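PDB 2C0H: mannan endo-1,4-beta-mannosidase from Mytilus edulis, which hydrolyses internal beta-1,4-mannosidic linkages in mannans, galactomannans and glucomannans, also cleaving oligosaccharides as short as mannotetraose. Local coordinates for residues G9-L12 / H17-F20; T46-L51 / Q101-L106; G126-T131 / H194-Q199; N227-A230 / G236-N239. The protein carries 3 engineered substitutions. All coordinates share one frame; numbering follows the deposited sequence.

Interaction 1 (G9-L12 / H17-F20); sequences GTNL and HHIF
Leu12 and Ile19 face each other across antiparallel backbones, and Ile19 N gives a nearly straight hydrogen bond to Leu12 O (3.0 Å, 178° at the hydrogen). The two belong to the beta hairpin formed by strands 11-14 and 17-25, the second of which runs on into the barrel sheet. Return bonding between the same residues goes through water: one molecule accepts from Leu12 N and donates to Ile19 O, each at 2.9 Å. The same water lies at the edge of the His18 ring, in its plane, 3.0 Å from NE2, so the imidazole joins a bridge otherwise made of backbone. Above that ring lies the carboxamide of Asn11. Amide and imidazole are stacked with their planes 17° apart, and Asn11 ND2 stands 3.8 Å above the middle of the ring. His18 extends into this place because its CG is anti to the backbone N (chi1 -174°). Without the imidazole, as with an alanine here, the water is likely to lose one partner and the Asn11 amide the flat surface it lies on. On the hairpin face that carries Leu12 and Ile19, Val7 and Leu5 of the preceding strand add apolar cover, and Ile19 CD1 touches Leu12 CB at 3.9 Å. At the imidazole rim, His18 CD2 comes edge-on to Leu12 O at 3.4 Å.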
loop_
_atom_site.group_PDB
_atom_site.type_symbol
_atom_site.label_atom_id
_atom_site.label_comp_id
_atom_site.label_asym_id
_atom_site.label_seq_id
_atom_site.Cartn_x
_atom_site.Cartn_y
_atom_site.Cartn_z
ATOM N N GLY A 9 7.741 16.286 -6.365
ATOM C CA GLY A 9 6.777 17.053 -5.585
ATOM C C GLY A 9 5.572 16.185 -5.261
ATOM O O GLY A 9 5.712 15.183 -4.566
ATOM N N THR A 10 4.405 16.569 -5.777
ATOM C CA THR A 10 3.167 15.802 -5.552
ATOM C C THR A 10 2.701 15.011 -6.787
ATOM O O THR A 10 1.568 14.534 -6.812
ATOM C CB THR A 10 2.029 16.707 -5.045
ATOM O OG1 THR A 10 1.750 17.724 -6.014
ATOM C CG2 THR A 10 2.415 17.373 -3.720
ATOM N N ASN A 11 3.600 14.856 -7.764
ATOM C CA ASN A 11 3.375 14.065 -8.986
ATOM C C ASN A 11 4.233 12.786 -9.032
ATOM O O ASN A 11 5.361 12.776 -8.528
ATOM C CB ASN A 11 3.762 14.883 -10.226
ATOM C CG ASN A 11 2.697 15.887 -10.661
ATOM O OD1 ASN A 11 1.585 15.928 -10.135
ATOM N ND2 ASN A 11 3.050 16.704 -11.655
ATOM N N LEU A 12 3.717 11.738 -9.677
ATOM C CA LEU A 12 4.486 10.539 -10.038
ATOM C C LEU A 12 4.926 10.614 -11.508
ATOM O O LEU A 12 4.168 11.062 -12.373
ATOM C CB LEU A 12 3.662 9.257 -9.830
ATOM C CG LEU A 12 3.359 8.843 -8.390
ATOM C CD1 LEU A 12 2.383 7.678 -8.354
ATOM C CD2 LEU A 12 4.611 8.465 -7.639
ATOM N N HIS A 17 8.308 11.283 -17.408
ATOM C CA HIS A 17 7.023 11.804 -17.875
ATOM C C HIS A 17 5.952 11.603 -16.817
ATOM O O HIS A 17 5.953 10.571 -16.177
ATOM C CB HIS A 17 6.622 11.085 -19.152
ATOM C CG HIS A 17 7.623 11.232 -20.252
ATOM N ND1 HIS A 17 7.821 12.425 -20.910
ATOM C CD2 HIS A 17 8.499 10.354 -20.791
ATOM C CE1 HIS A 17 8.774 12.273 -21.812
ATOM N NE2 HIS A 17 9.198 11.025 -21.766
ATOM N N HIS A 18 5.047 12.577 -16.658
ATOM C CA HIS A 18 3.939 12.519 -15.677
ATOM C C HIS A 18 3.025 11.326 -15.986
ATOM O O HIS A 18 2.594 11.151 -17.129
ATOM C CB HIS A 18 3.160 13.850 -15.702
ATOM C CG HIS A 18 2.092 13.981 -14.665
ATOM N ND1 HIS A 18 1.045 14.872 -14.794
ATOM C CD2 HIS A 18 1.914 13.367 -13.472
ATOM C CE1 HIS A 18 0.266 14.789 -13.732
ATOM N NE2 HIS A 18 0.770 13.885 -12.913
ATOM N N ILE A 19 2.790 10.487 -14.978
ATOM C CA ILE A 19 1.892 9.311 -15.098
ATOM C C ILE A 19 0.851 9.287 -13.969
ATOM O O ILE A 19 0.954 9.999 -12.977
ATOM C CB ILE A 19 2.677 7.967 -15.163
ATOM C CG1 ILE A 19 3.423 7.682 -13.842
ATOM C CG2 ILE A 19 3.601 7.952 -16.397
ATOM C CD1 ILE A 19 2.573 6.938 -12.816
ATOM N N PHE A 20 -0.159 8.445 -14.151
ATOM C CA PHE A 20 -1.174 8.186 -13.151
ATOM C C PHE A 20 -1.306 6.679 -13.027
ATOM O O PHE A 20 -1.393 5.998 -14.064
ATOM C CB PHE A 20 -2.510 8.762 -13.642
ATOM C CG PHE A 20 -3.655 8.582 -12.679
ATOM C CD1 PHE A 20 -3.915 9.502 -11.657
ATOM C CD2 PHE A 20 -4.514 7.501 -12.833
ATOM C CE1 PHE A 20 -5.002 9.343 -10.787
ATOM C CE2 PHE A 20 -5.601 7.330 -11.957
ATOM C CZ PHE A 20 -5.841 8.238 -10.942
HETATM O O HOH W 1 1.007 11.819 -10.707
#

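Interaction 2 (T46-L51 / Q101-L106); sequences TFESTL and QRHNIL
Just ahead of His103, whose ring meets Glu48 and Leu51, comes Arg102. Its NH2 stays 5.1 Å from Glu48 OE1, too far for a salt bridge, though the opposite charges would still attract. His103 carries the polar part of the contact: NE2 donates to Glu48 OE2 at 2.6 Å, a short but bent bond (139° at the hydrogen). The oxygen is reached on its syn side, and the carboxylate and ring planes stand 42° apart. Glu48 gets there by sending CG anti to its N and then folding back at chi2 (63°). The other ring nitrogen, ND1, bonds Gln55 OE1, so both nitrogens are held by acceptors on helix 40-56, which would probably encourage a protonated ring. Leu51 CB lies over one face of the imidazole, 4.0 Å from CD2. Next comes Asn104, at positive phi, the C-prime residue of a Schellman motif; its N bonds Gln101 O at 3.1 Å, and the chain turns there out of helix 89-102. Ile105 then points toward helix 40-56, its CD1 lying 3.8 Å from Leu51 CD2 and 3.5 Å from Leu51 O. At Leu106 the chain enters strand 106-113. A helix stopped by a turn that leads into the next parallel strand, packed on the preceding helix, is the repeated arrangement of the TIM barrel's outer layer.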
loop_
_atom_site.group_PDB
_atom_site.type_symbol
_atom_site.label_atom_id
_atom_site.label_comp_id
_atom_site.label_asym_id
_atom_site.label_seq_id
_atom_site.Cartn_x
_atom_site.Cartn_y
_atom_site.Cartn_z
ATOM N N THR A 46 -4.838 -17.641 -12.340
ATOM C CA THR A 46 -5.669 -16.515 -11.877
ATOM C C THR A 46 -4.887 -15.206 -11.939
ATOM O O THR A 46 -5.391 -14.185 -12.389
ATOM C CB THR A 46 -6.189 -16.732 -10.433
ATOM O OG1 THR A 46 -6.938 -17.964 -10.378
ATOM C CG2 THR A 46 -7.052 -15.588 -9.977
ATOM N N PHE A 47 -3.650 -15.234 -11.463
ATOM C CA PHE A 47 -2.825 -14.050 -11.549
ATOM C C PHE A 47 -2.696 -13.594 -13.028
ATOM O O PHE A 47 -2.821 -12.401 -13.335
ATOM C CB PHE A 47 -1.434 -14.312 -10.940
ATOM C CG PHE A 47 -1.359 -14.187 -9.428
ATOM C CD1 PHE A 47 -1.558 -12.965 -8.781
ATOM C CD2 PHE A 47 -1.050 -15.301 -8.643
ATOM C CE1 PHE A 47 -1.444 -12.866 -7.398
ATOM C CE2 PHE A 47 -0.957 -15.200 -7.263
ATOM C CZ PHE A 47 -1.141 -13.998 -6.647
ATOM N N GLU A 48 -2.474 -14.543 -13.937
ATOM C CA GLU A 48 -2.249 -14.232 -15.361
ATOM C C GLU A 48 -3.525 -13.755 -16.048
ATOM O O GLU A 48 -3.485 -12.832 -16.867
ATOM C CB GLU A 48 -1.659 -15.440 -16.116
ATOM C CG GLU A 48 -1.688 -15.344 -17.640
ATOM C CD GLU A 48 -0.858 -14.198 -18.211
ATOM O OE1 GLU A 48 0.152 -13.794 -17.585
ATOM O OE2 GLU A 48 -1.223 -13.704 -19.307
ATOM N N SER A 49 -4.658 -14.363 -15.715
ATOM C CA SER A 49 -5.909 -13.918 -16.332
ATOM C C SER A 49 -6.264 -12.502 -15.863
ATOM O O SER A 49 -6.818 -11.716 -16.630
ATOM C CB SER A 49 -7.050 -14.901 -16.072
ATOM O OG SER A 49 -7.393 -14.975 -14.719
ATOM N N THR A 50 -5.949 -12.179 -14.604
ATOM C CA THR A 50 -6.197 -10.834 -14.068
ATOM C C THR A 50 -5.353 -9.807 -14.829
ATOM O O THR A 50 -5.851 -8.735 -15.182
ATOM C CB THR A 50 -5.912 -10.756 -12.541
ATOM O OG1 THR A 50 -6.818 -11.611 -11.832
ATOM C CG2 THR A 50 -6.068 -9.355 -12.020
ATOM N N LEU A 51 -4.085 -10.129 -15.055
ATOM C CA LEU A 51 -3.198 -9.259 -15.836
ATOM C C LEU A 51 -3.708 -9.034 -17.263
ATOM O O LEU A 51 -3.650 -7.919 -17.768
ATOM C CB LEU A 51 -1.787 -9.829 -15.900
ATOM C CG LEU A 51 -0.983 -9.906 -14.608
ATOM C CD1 LEU A 51 0.285 -10.705 -14.879
ATOM C CD2 LEU A 51 -0.659 -8.515 -14.068
ATOM N N GLN A 101 5.323 -7.919 -16.653
ATOM C CA GLN A 101 6.097 -7.173 -17.644
ATOM C C GLN A 101 5.570 -7.425 -19.055
ATOM O O GLN A 101 5.484 -6.500 -19.845
ATOM C CB GLN A 101 7.577 -7.553 -17.564
ATOM C CG GLN A 101 8.465 -6.686 -18.408
ATOM C CD GLN A 101 9.932 -7.031 -18.280
ATOM O OE1 GLN A 101 10.363 -7.631 -17.293
ATOM N NE2 GLN A 101 10.716 -6.628 -19.270
ATOM N N ARG A 102 5.203 -8.672 -19.338
ATOM C CA ARG A 102 4.689 -9.059 -20.657
ATOM C C ARG A 102 3.372 -8.336 -20.963
ATOM O O ARG A 102 3.012 -8.188 -22.150
ATOM C CB ARG A 102 4.509 -10.583 -20.755
ATOM C CG ARG A 102 5.821 -11.361 -20.853
ATOM C CD ARG A 102 5.633 -12.826 -21.213
ATOM N NE ARG A 102 5.058 -13.623 -20.137
ATOM C CZ ARG A 102 5.750 -14.251 -19.184
ATOM N NH1 ARG A 102 7.074 -14.185 -19.133
ATOM N NH2 ARG A 102 5.100 -14.944 -18.262
ATOM N N HIS A 103 2.672 -7.886 -19.915
ATOM C CA HIS A 103 1.399 -7.139 -20.033
ATOM C C HIS A 103 1.499 -5.631 -19.699
ATOM O O HIS A 103 0.476 -4.949 -19.535
ATOM C CB HIS A 103 0.337 -7.788 -19.135
ATOM C CG HIS A 103 -0.074 -9.158 -19.572
ATOM N ND1 HIS A 103 -1.043 -9.370 -20.530
ATOM C CD2 HIS A 103 0.349 -10.384 -19.188
ATOM C CE1 HIS A 103 -1.204 -10.670 -20.709
ATOM N NE2 HIS A 103 -0.371 -11.307 -19.907
ATOM N N ASN A 104 2.722 -5.111 -19.578
ATOM C CA ASN A 104 2.990 -3.722 -19.181
ATOM C C ASN A 104 2.288 -3.252 -17.891
ATOM O O ASN A 104 1.729 -2.156 -17.840
ATOM C CB ASN A 104 2.669 -2.751 -20.332
ATOM C CG ASN A 104 3.771 -2.678 -21.363
ATOM O OD1 ASN A 104 4.953 -2.576 -21.034
ATOM N ND2 ASN A 104 3.384 -2.702 -22.629
ATOM N N ILE A 105 2.338 -4.079 -16.851
ATOM C CA ILE A 105 1.701 -3.760 -15.565
ATOM C C ILE A 105 2.747 -3.712 -14.450
ATOM O O ILE A 105 3.628 -4.568 -14.415
ATOM C CB ILE A 105 0.597 -4.787 -15.268
ATOM C CG1 ILE A 105 -0.588 -4.506 -16.218
ATOM C CG2 ILE A 105 0.168 -4.719 -13.835
ATOM C CD1 ILE A 105 -1.682 -5.541 -16.162
ATOM N N LEU A 106 2.658 -2.690 -13.602
ATOM C CA LEU A 106 3.509 -2.542 -12.411
ATOM C C LEU A 106 2.871 -3.194 -11.193
ATOM O O LEU A 106 1.682 -2.994 -10.905
ATOM C CB LEU A 106 3.736 -1.065 -12.102
ATOM C CG LEU A 106 4.537 -0.251 -13.107
ATOM C CD1 LEU A 106 4.400 1.230 -12.786
ATOM C CD2 LEU A 106 6.022 -0.666 -13.114
#

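Interaction 3 (G126-T131 / H194-Q199); sequences GLMVDT and HLYSAQ
The Tyr196 ring is sandwiched between aliphatic groups: Met128 CG sits 3.3 Å above the centre of one face, and on the opposite face Leu195 CB, from its own loop, sits 3.6 Å from the plane. Val129 CG1 approaches obliquely, 3.7 Å from Tyr196 CE1. The Met128 approach is a Met-aromatic contact with a CH-pi component, and it joins the C-terminal end of helix 121-129 to the loop leading into helix 198-215, on the outside of the TIM barrel. The methylene lies 12° off the ring normal as seen from the centroid. The sulfur is farther back over the same face, Met128 SD being 4.6 Å from the centroid of the Tyr196 ring. Met128 brings its chain across because CG is anti to the backbone N (chi1 -179°); the bends at chi2 and chi3 keep SD and CE above the same face. Phe204 of helix 198-215 also touches this side chain. Beyond the ring, the phenol oxygen is hydrogen-bonded to Asn125 ND2 and His121 NE2, both of helix 121-129, so Tyr196 is gripped by that helix through its polar end as well as its face. The loop passes into helix 198-215 at Ser197, whose side chain is the N-cap. The side chain of Met128 is about 11 Å from that of Glu163, probably the proton donor. Val129 CG1 also reaches Tyr196 CD1, at 4.0 Å.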
loop_
_atom_site.group_PDB
_atom_site.type_symbol
_atom_site.label_atom_id
_atom_site.label_comp_id
_atom_site.label_asym_id
_atom_site.label_seq_id
_atom_site.Cartn_x
_atom_site.Cartn_y
_atom_site.Cartn_z
ATOM N N GLY A 126 5.248 -9.570 17.558
ATOM C CA GLY A 126 6.642 -9.519 17.979
ATOM C C GLY A 126 7.448 -8.488 17.228
ATOM O O GLY A 126 8.282 -7.790 17.808
ATOM N N LEU A 127 7.235 -8.410 15.919
ATOM C CA LEU A 127 7.967 -7.455 15.073
ATOM C C LEU A 127 7.537 -6.009 15.388
ATOM O O LEU A 127 8.310 -5.066 15.261
ATOM C CB LEU A 127 7.731 -7.769 13.584
ATOM C CG LEU A 127 8.033 -9.180 13.066
ATOM C CD1 LEU A 127 7.812 -9.288 11.558
ATOM C CD2 LEU A 127 9.449 -9.597 13.403
ATOM N N MET A 128 6.293 -5.827 15.803
ATOM C CA MET A 128 5.784 -4.508 16.163
ATOM C C MET A 128 6.299 -3.991 17.516
ATOM O O MET A 128 6.584 -2.801 17.664
ATOM C CB MET A 128 4.245 -4.536 16.136
ATOM C CG MET A 128 3.562 -3.225 16.473
ATOM S SD MET A 128 3.823 -1.936 15.263
ATOM C CE MET A 128 2.768 -2.522 13.945
ATOM N N VAL A 129 6.419 -4.861 18.511
ATOM C CA VAL A 129 6.724 -4.388 19.860
ATOM C C VAL A 129 8.163 -4.626 20.317
ATOM O O VAL A 129 8.568 -4.013 21.307
ATOM C CB VAL A 129 5.756 -4.965 20.915
ATOM C CG1 VAL A 129 4.310 -4.651 20.535
ATOM C CG2 VAL A 129 5.957 -6.457 21.128
ATOM N N ASP A 130 8.901 -5.499 19.627
ATOM C CA ASP A 130 10.299 -5.858 19.963
ATOM C C ASP A 130 11.243 -5.443 18.828
ATOM O O ASP A 130 11.278 -6.061 17.741
ATOM C CB ASP A 130 10.412 -7.360 20.234
ATOM C CG ASP A 130 11.784 -7.779 20.765
ATOM O OD1 ASP A 130 12.814 -7.226 20.311
ATOM O OD2 ASP A 130 11.830 -8.679 21.635
ATOM N N THR A 131 12.025 -4.390 19.058
ATOM C CA THR A 131 12.891 -3.890 18.004
ATOM C C THR A 131 13.960 -4.905 17.522
ATOM O O THR A 131 14.385 -4.878 16.377
ATOM C CB THR A 131 13.575 -2.583 18.414
ATOM O OG1 THR A 131 14.266 -2.774 19.651
ATOM C CG2 THR A 131 12.547 -1.461 18.576
ATOM N N HIS A 194 -7.090 -2.582 20.652
ATOM C CA HIS A 194 -6.358 -1.379 21.057
ATOM C C HIS A 194 -4.951 -1.826 21.469
ATOM O O HIS A 194 -4.632 -1.872 22.669
ATOM C CB HIS A 194 -7.068 -0.662 22.213
ATOM C CG HIS A 194 -8.388 -0.052 21.836
ATOM N ND1 HIS A 194 -9.083 0.806 22.663
ATOM C CD2 HIS A 194 -9.127 -0.163 20.705
ATOM C CE1 HIS A 194 -10.205 1.179 22.066
ATOM N NE2 HIS A 194 -10.254 0.605 20.877
ATOM N N LEU A 195 -4.116 -2.144 20.479
ATOM C CA LEU A 195 -2.857 -2.874 20.715
ATOM C C LEU A 195 -1.611 -2.005 20.754
ATOM O O LEU A 195 -0.759 -2.204 21.616
ATOM C CB LEU A 195 -2.644 -3.956 19.661
ATOM C CG LEU A 195 -3.805 -4.926 19.430
ATOM C CD1 LEU A 195 -3.395 -5.981 18.415
ATOM C CD2 LEU A 195 -4.236 -5.541 20.729
ATOM N N TYR A 196 -1.498 -1.072 19.813
ATOM C CA TYR A 196 -0.241 -0.356 19.564
ATOM C C TYR A 196 -0.412 1.148 19.663
ATOM O O TYR A 196 -1.420 1.702 19.237
ATOM C CB TYR A 196 0.329 -0.726 18.185
ATOM C CG TYR A 196 0.393 -2.221 17.969
ATOM C CD1 TYR A 196 1.100 -3.040 18.849
ATOM C CD2 TYR A 196 -0.278 -2.829 16.929
ATOM C CE1 TYR A 196 1.145 -4.415 18.684
ATOM C CE2 TYR A 196 -0.246 -4.198 16.759
ATOM C CZ TYR A 196 0.472 -4.996 17.640
ATOM O OH TYR A 196 0.501 -6.360 17.474
ATOM N N SER A 197 0.578 1.821 20.241
ATOM C CA SER A 197 0.558 3.270 20.268
ATOM C C SER A 197 0.900 3.838 18.892
ATOM O O SER A 197 1.479 3.152 18.058
ATOM C CB SER A 197 1.559 3.798 21.288
ATOM O OG SER A 197 2.880 3.452 20.934
ATOM N N ALA A 198 0.546 5.099 18.671
ATOM C CA ALA A 198 0.940 5.791 17.447
ATOM C C ALA A 198 2.450 5.750 17.243
ATOM O O ALA A 198 2.917 5.541 16.129
ATOM C CB ALA A 198 0.451 7.230 17.456
ATOM N N GLN A 199 3.215 5.926 18.320
ATOM C CA GLN A 199 4.673 5.850 18.212
ATOM C C GLN A 199 5.195 4.455 17.779
ATOM O O GLN A 199 6.157 4.348 17.012
ATOM C CB GLN A 199 5.331 6.307 19.512
ATOM C CG GLN A 199 6.867 6.355 19.428
ATOM C CD GLN A 199 7.553 5.066 19.870
ATOM O OE1 GLN A 199 7.055 4.341 20.738
ATOM N NE2 GLN A 199 8.726 4.793 19.295
#

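Interaction 4 (N227-A230 / G236-N239); sequences NMKA and GFHN
Lys229 and Phe237 pack together two limbs of the long loop that follows strand 221-225, the loop that begins beside Trp226, a probable substrate-binding residue. The aliphatic part of the lysine lies over the phenyl face: Lys229 CG is 3.8 Å from the centroid of the Phe237 ring and only 11° off its normal, a CH-pi contact. From there the chain runs extended across the ring, so that Lys229 CE also passes 4.0 Å from Phe237 CZ. Phe237 turns its ring over the lysine by setting CG anti to its own carbonyl carbon (chi1 -51°), while its CB rests 3.5 Å from Lys229 O. Replaced by an alanine, Phe237 would no longer offer a flat partner to the lysine methylenes, and that side chain would probably swing more freely. The limb under the ring is shaped by an Asx turn: Asn227 OD1 accepts from Lys229 N at 2.9 Å, the donor tilted 28° from the carbonyl plane of the side chain. A short 3-10 turn over 228-230 accompanies it, with Ala230 N bonded to Asn227 O. Glu274 takes the other end of the carboxamide through Asn227 ND2. Further along, the backbones meet closely, and Ala230 CA makes a C-H...O contact with His238 O at 3.5 Å. Asn239 is held by its near neighbours in the loop, its N by Asp233 OD1 and its OD1 by Tyr241 N. The side chain of Ala230 lies about 4 Å from that of Trp226.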
loop_
_atom_site.group_PDB
_atom_site.type_symbol
_atom_site.label_atom_id
_atom_site.label_comp_id
_atom_site.label_asym_id
_atom_site.label_seq_id
_atom_site.Cartn_x
_atom_site.Cartn_y
_atom_site.Cartn_z
ATOM N N ASN A 227 -8.063 5.651 6.721
ATOM C CA ASN A 227 -8.936 6.831 6.681
ATOM C C ASN A 227 -8.091 8.098 6.722
ATOM O O ASN A 227 -7.053 8.136 7.379
ATOM C CB ASN A 227 -9.935 6.803 7.849
ATOM C CG ASN A 227 -10.961 7.932 7.801
ATOM O OD1 ASN A 227 -10.723 9.022 8.304
ATOM N ND2 ASN A 227 -12.138 7.641 7.266
ATOM N N MET A 228 -8.544 9.134 6.028
ATOM C CA MET A 228 -7.834 10.407 6.003
ATOM C C MET A 228 -7.595 11.046 7.379
ATOM O O MET A 228 -6.669 11.851 7.519
ATOM C CB MET A 228 -8.593 11.386 5.104
ATOM C CG MET A 228 -7.890 12.673 4.785
ATOM S SD MET A 228 -6.318 12.504 3.919
ATOM C CE MET A 228 -6.856 11.697 2.445
ATOM N N LYS A 229 -8.404 10.722 8.388
ATOM C CA LYS A 229 -8.188 11.235 9.753
ATOM C C LYS A 229 -6.812 10.934 10.342
ATOM O O LYS A 229 -6.403 11.612 11.279
ATOM C CB LYS A 229 -9.269 10.723 10.713
ATOM C CG LYS A 229 -10.606 11.382 10.482
ATOM C CD LYS A 229 -11.667 10.864 11.415
ATOM C CE LYS A 229 -12.957 11.654 11.244
ATOM N NZ LYS A 229 -14.051 11.123 12.114
ATOM N N ALA A 230 -6.116 9.947 9.790
ATOM C CA ALA A 230 -4.767 9.592 10.230
ATOM C C ALA A 230 -3.676 10.024 9.230
ATOM O O ALA A 230 -2.499 9.688 9.408
ATOM C CB ALA A 230 -4.701 8.099 10.491
ATOM N N GLY A 236 -8.194 19.684 11.531
ATOM C CA GLY A 236 -8.176 19.251 12.928
ATOM C C GLY A 236 -7.685 17.832 13.182
ATOM O O GLY A 236 -7.855 17.295 14.289
ATOM N N PHE A 237 -7.063 17.223 12.177
ATOM C CA PHE A 237 -6.538 15.863 12.293
ATOM C C PHE A 237 -5.018 15.897 12.382
ATOM O O PHE A 237 -4.420 16.972 12.421
ATOM C CB PHE A 237 -6.997 15.018 11.103
ATOM C CG PHE A 237 -8.479 15.072 10.854
ATOM C CD1 PHE A 237 -9.378 14.972 11.903
ATOM C CD2 PHE A 237 -8.966 15.200 9.563
ATOM C CE1 PHE A 237 -10.749 15.027 11.675
ATOM C CE2 PHE A 237 -10.336 15.249 9.328
ATOM C CZ PHE A 237 -11.219 15.155 10.382
ATOM N N HIS A 238 -4.399 14.723 12.452
ATOM C CA HIS A 238 -2.941 14.623 12.457
ATOM C C HIS A 238 -2.467 13.558 11.473
ATOM O O HIS A 238 -3.105 12.518 11.320
ATOM C CB HIS A 238 -2.429 14.286 13.857
ATOM C CG HIS A 238 -2.659 15.371 14.862
ATOM N ND1 HIS A 238 -2.087 16.620 14.751
ATOM C CD2 HIS A 238 -3.391 15.392 16.000
ATOM C CE1 HIS A 238 -2.457 17.364 15.779
ATOM N NE2 HIS A 238 -3.253 16.644 16.549
ATOM N N ASN A 239 -1.354 13.822 10.793
ATOM C CA ASN A 239 -0.759 12.861 9.861
ATOM C C ASN A 239 0.284 11.989 10.562
ATOM O O ASN A 239 1.369 12.454 10.851
ATOM C CB ASN A 239 -0.120 13.600 8.669
ATOM C CG ASN A 239 0.362 12.665 7.545
ATOM O OD1 ASN A 239 0.247 11.438 7.606
ATOM N ND2 ASN A 239 0.922 13.271 6.502
#

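In the fold
The four contacts follow one another along the chain without overlapping, each closing before the next opens, and none touches another. Interactions 1 and 2 come within about 6 Å at their nearest atoms, their centres 23 Å apart; strand 17-25 and helix 40-56 follow each other in the chain. Interactions 3 and 4 form a second pair, with centres 20 Å apart. Interaction 3 lies on the opposite side of the chain's centre from both 1 and 2, up to 36 Å between centres. Together they sample a single TIM barrel: an N-terminal hairpin, a junction in the helical layer, a helix-to-loop contact, and the loop after strand 221-225, the last running closest to probable substrate-binding residues.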